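Long-range contact in OxyA protein (Actinoplanes teichomyceticus, PDB 5HH3), which probably catalyses a phenolic coupling step, as a haem-containing cytochrome P450, in the biosynthesis of a glycopeptide antibiotic: residues Thr58-Ile63 and Ala316-Asn321. Sequence-based numbering, arbitrary orientation.
Sequences TGYDEI and AANRRN
The backbones meet most closely at Tyr60 and Ala317, their CA atoms 4.7 Å apart, where the start of helix 60-68, with Gly59 at the N-cap position, abuts the end of the short helix 314-318. Thr58 lays its CB against the methyl of Ala316 (CB to CB, 3.6 Å), and Met35 of helix 29-37 touches both residues. The methyl of Ala317 fits between two side chains of 58-63, meeting Tyr60 CD2 at 3.7 Å and the tip of Ile63, CD1, at 3.9 Å. With CG anti to the backbone N (chi1 -160°), Tyr60 reaches across so that its CD2 edge lies beside the carbonyl oxygen of Ala317. Arg320, started by chi1 of 71° and extended from CG to NE, brings NH1 to that oxygen in a bent 2.7 Å hydrogen bond (N-H...O 135°); CD2 of Tyr60 sits over one face of the Arg320 guanidinium, toward its rim. No direct hydrogen bond joins the segments, but one water donates to both Thr58 O (2.8 Å) and Ala316 O (3.0 Å). Asn318 ND2 hydrogen-bonds Thr283 OG1, and its OD1 the backbone N of Leu339. The contact thus ties the helices that follow neighbouring parallel strands 53-57 and 309-312 of the P450 beta sheet, through small apolar groups and an aromatic edge, while water and arginine give three backbone carbonyls polar partners at a mostly buried contact.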
ATOM      1  N   THR B  58       8.489 -13.564 -14.533  1.00 27.35           N
ATOM      2  CA  THR B  58       8.664 -12.925 -15.829  1.00 27.83           C
ATOM      3  C   THR B  58       8.673 -13.907 -17.010  1.00 28.65           C
ATOM      4  O   THR B  58       8.451 -13.472 -18.145  1.00 28.46           O
ATOM      5  CB  THR B  58       9.986 -12.103 -15.884  1.00 28.61           C
ATOM      6  OG1 THR B  58      11.106 -12.946 -15.595  1.00 29.25           O
ATOM      7  CG2 THR B  58       9.984 -10.956 -14.888  1.00 28.72           C
ATOM      8  N   GLY B  59       8.981 -15.188 -16.756  1.00 28.15           N
ATOM      9  CA  GLY B  59       9.017 -16.217 -17.788  1.00 29.92           C
ATOM     10  C   GLY B  59       7.617 -16.585 -18.247  1.00 30.01           C
ATOM     11  O   GLY B  59       6.701 -16.743 -17.423  1.00 27.41           O
ATOM     12  N   TYR B  60       7.460 -16.710 -19.561  1.00 30.56           N
ATOM     13  CA  TYR B  60       6.154 -16.986 -20.200  1.00 31.65           C
ATOM     14  C   TYR B  60       5.480 -18.248 -19.654  1.00 31.05           C
ATOM     15  O   TYR B  60       4.312 -18.223 -19.223  1.00 29.09           O
ATOM     16  CB  TYR B  60       6.324 -17.129 -21.730  1.00 33.49           C
ATOM     17  CG  TYR B  60       5.062 -16.930 -22.523  1.00 34.93           C
ATOM     18  CD1 TYR B  60       4.192 -17.991 -22.816  1.00 36.75           C
ATOM     19  CD2 TYR B  60       4.746 -15.677 -23.022  1.00 36.57           C
ATOM     20  CE1 TYR B  60       3.019 -17.780 -23.553  1.00 36.86           C
ATOM     21  CE2 TYR B  60       3.595 -15.457 -23.760  1.00 36.33           C
ATOM     22  CZ  TYR B  60       2.741 -16.506 -24.031  1.00 36.50           C
ATOM     23  OH  TYR B  60       1.619 -16.212 -24.784  1.00 38.52           O
ATOM     24  N   ASP B  61       6.213 -19.348 -19.666  1.00 31.90           N
ATOM     25  CA  ASP B  61       5.656 -20.618 -19.222  1.00 35.06           C
ATOM     26  C   ASP B  61       5.470 -20.666 -17.711  1.00 32.68           C
ATOM     27  O   ASP B  61       4.529 -21.281 -17.238  1.00 32.04           O
ATOM     28  CB  ASP B  61       6.515 -21.796 -19.681  1.00 38.51           C
ATOM     29  CG  ASP B  61       6.514 -21.960 -21.186  1.00 41.38           C
ATOM     30  OD1 ASP B  61       5.510 -21.647 -21.857  1.00 44.25           O
ATOM     31  OD2 ASP B  61       7.531 -22.421 -21.696  1.00 46.28           O
ATOM     32  N   GLU B  62       6.363 -20.016 -16.979  1.00 30.50           N
ATOM     33  CA  GLU B  62       6.269 -19.974 -15.533  1.00 30.83           C
ATOM     34  C   GLU B  62       5.050 -19.136 -15.097  1.00 28.66           C
ATOM     35  O   GLU B  62       4.381 -19.455 -14.120  1.00 26.41           O
ATOM     36  CB  GLU B  62       7.565 -19.432 -14.917  1.00 31.53           C
ATOM     37  CG  GLU B  62       8.762 -20.397 -15.047  1.00 33.70           C
ATOM     38  CD  GLU B  62       9.400 -20.431 -16.431  1.00 35.44           C
ATOM     39  OE1 GLU B  62       9.076 -19.600 -17.311  1.00 34.83           O
ATOM     40  OE2 GLU B  62      10.247 -21.307 -16.644  1.00 38.59           O
ATOM     41  N   ILE B  63       4.771 -18.064 -15.827  1.00 27.46           N
ATOM     42  CA  ILE B  63       3.573 -17.259 -15.559  1.00 26.93           C
ATOM     43  C   ILE B  63       2.308 -18.104 -15.833  1.00 27.53           C
ATOM     44  O   ILE B  63       1.370 -18.067 -15.050  1.00 26.56           O
ATOM     45  CB  ILE B  63       3.547 -15.956 -16.370  1.00 26.37           C
ATOM     46  CG1 ILE B  63       4.577 -14.977 -15.799  1.00 26.47           C
ATOM     47  CG2 ILE B  63       2.149 -15.330 -16.359  1.00 25.61           C
ATOM     48  CD1 ILE B  63       4.876 -13.803 -16.723  1.00 26.59           C
ATOM     49  N   ALA B 316       6.620  -8.475 -19.246  1.00 25.51           N
ATOM     50  CA  ALA B 316       7.796  -9.317 -19.447  1.00 27.41           C
ATOM     51  C   ALA B 316       7.509 -10.499 -20.373  1.00 28.65           C
ATOM     52  O   ALA B 316       8.293 -10.768 -21.275  1.00 30.22           O
ATOM     53  CB  ALA B 316       8.392  -9.796 -18.125  1.00 27.04           C
ATOM     54  N   ALA B 317       6.369 -11.164 -20.195  1.00 28.06           N
ATOM     55  CA  ALA B 317       6.018 -12.315 -21.027  1.00 28.35           C
ATOM     56  C   ALA B 317       5.806 -11.916 -22.483  1.00 28.54           C
ATOM     57  O   ALA B 317       6.280 -12.603 -23.387  1.00 29.83           O
ATOM     58  CB  ALA B 317       4.744 -12.966 -20.508  1.00 28.50           C
ATOM     59  N   ASN B 318       5.072 -10.827 -22.685  1.00 27.15           N
ATOM     60  CA  ASN B 318       4.673 -10.373 -24.013  1.00 28.09           C
ATOM     61  C   ASN B 318       5.826  -9.760 -24.804  1.00 29.29           C
ATOM     62  O   ASN B 318       5.840  -9.839 -26.048  1.00 30.18           O
ATOM     63  CB  ASN B 318       3.523  -9.379 -23.901  1.00 27.22           C
ATOM     64  CG  ASN B 318       2.254 -10.023 -23.380  1.00 27.59           C
ATOM     65  OD1 ASN B 318       2.174 -11.248 -23.243  1.00 28.89           O
ATOM     66  ND2 ASN B 318       1.246  -9.213 -23.109  1.00 27.67           N
ATOM     67  N   ARG B 319       6.762  -9.151 -24.071  1.00 27.96           N
ATOM     68  CA  ARG B 319       7.923  -8.499 -24.634  1.00 29.63           C
ATOM     69  C   ARG B 319       9.224  -9.266 -24.289  1.00 30.68           C
ATOM     70  O   ARG B 319      10.287  -8.667 -24.147  1.00 30.06           O
ATOM     71  CB  ARG B 319       7.964  -7.060 -24.123  1.00 29.91           C
ATOM     72  CG  ARG B 319       6.679  -6.251 -24.388  1.00 29.76           C
ATOM     73  CD  ARG B 319       6.381  -6.094 -25.873  1.00 31.29           C
ATOM     74  NE  ARG B 319       7.508  -5.377 -26.453  1.00 33.08           N
ATOM     75  CZ  ARG B 319       7.698  -4.063 -26.378  1.00 33.93           C
ATOM     76  NH1 ARG B 319       6.775  -3.249 -25.870  1.00 32.93           N
ATOM     77  NH2 ARG B 319       8.823  -3.558 -26.868  1.00 35.94           N
ATOM     78  N   ARG B 320       9.133 -10.597 -24.221  1.00 31.30           N
ATOM     79  CA  ARG B 320      10.208 -11.432 -23.675  1.00 33.81           C
ATOM     80  C   ARG B 320      11.508 -11.365 -24.468  1.00 34.46           C
ATOM     81  O   ARG B 320      12.587 -11.571 -23.898  1.00 36.44           O
ATOM     82  CB  ARG B 320       9.758 -12.883 -23.542  1.00 35.27           C
ATOM     83  CG  ARG B 320       9.582 -13.636 -24.857  1.00 39.06           C
ATOM     84  CD  ARG B 320       8.969 -15.004 -24.574  1.00 42.02           C
ATOM     85  NE  ARG B 320       8.246 -15.587 -25.701  1.00 45.49           N
ATOM     86  CZ  ARG B 320       7.090 -15.132 -26.197  1.00 48.64           C
ATOM     87  NH1 ARG B 320       6.498 -14.026 -25.721  1.00 51.06           N
ATOM     88  NH2 ARG B 320       6.511 -15.776 -27.205  1.00 50.43           N
ATOM     89  N   ASN B 321      11.415 -11.084 -25.759  1.00 34.88           N
ATOM     90  CA  ASN B 321      12.613 -10.964 -26.612  1.00 36.62           C
ATOM     91  C   ASN B 321      13.158  -9.526 -26.761  1.00 36.57           C
ATOM     92  O   ASN B 321      14.107  -9.329 -27.479  1.00 37.98           O
ATOM     93  CB  ASN B 321      12.345 -11.610 -27.986  1.00 37.53           C
ATOM     94  CG  ASN B 321      12.117 -13.112 -27.886  1.00 38.59           C
ATOM     95  OD1 ASN B 321      12.825 -13.810 -27.178  1.00 38.88           O
ATOM     96  ND2 ASN B 321      11.113 -13.606 -28.580  1.00 40.20           N
TER
HETATM   97  O   HOH W   1      10.113 -12.898 -20.308  1.00 43.53           O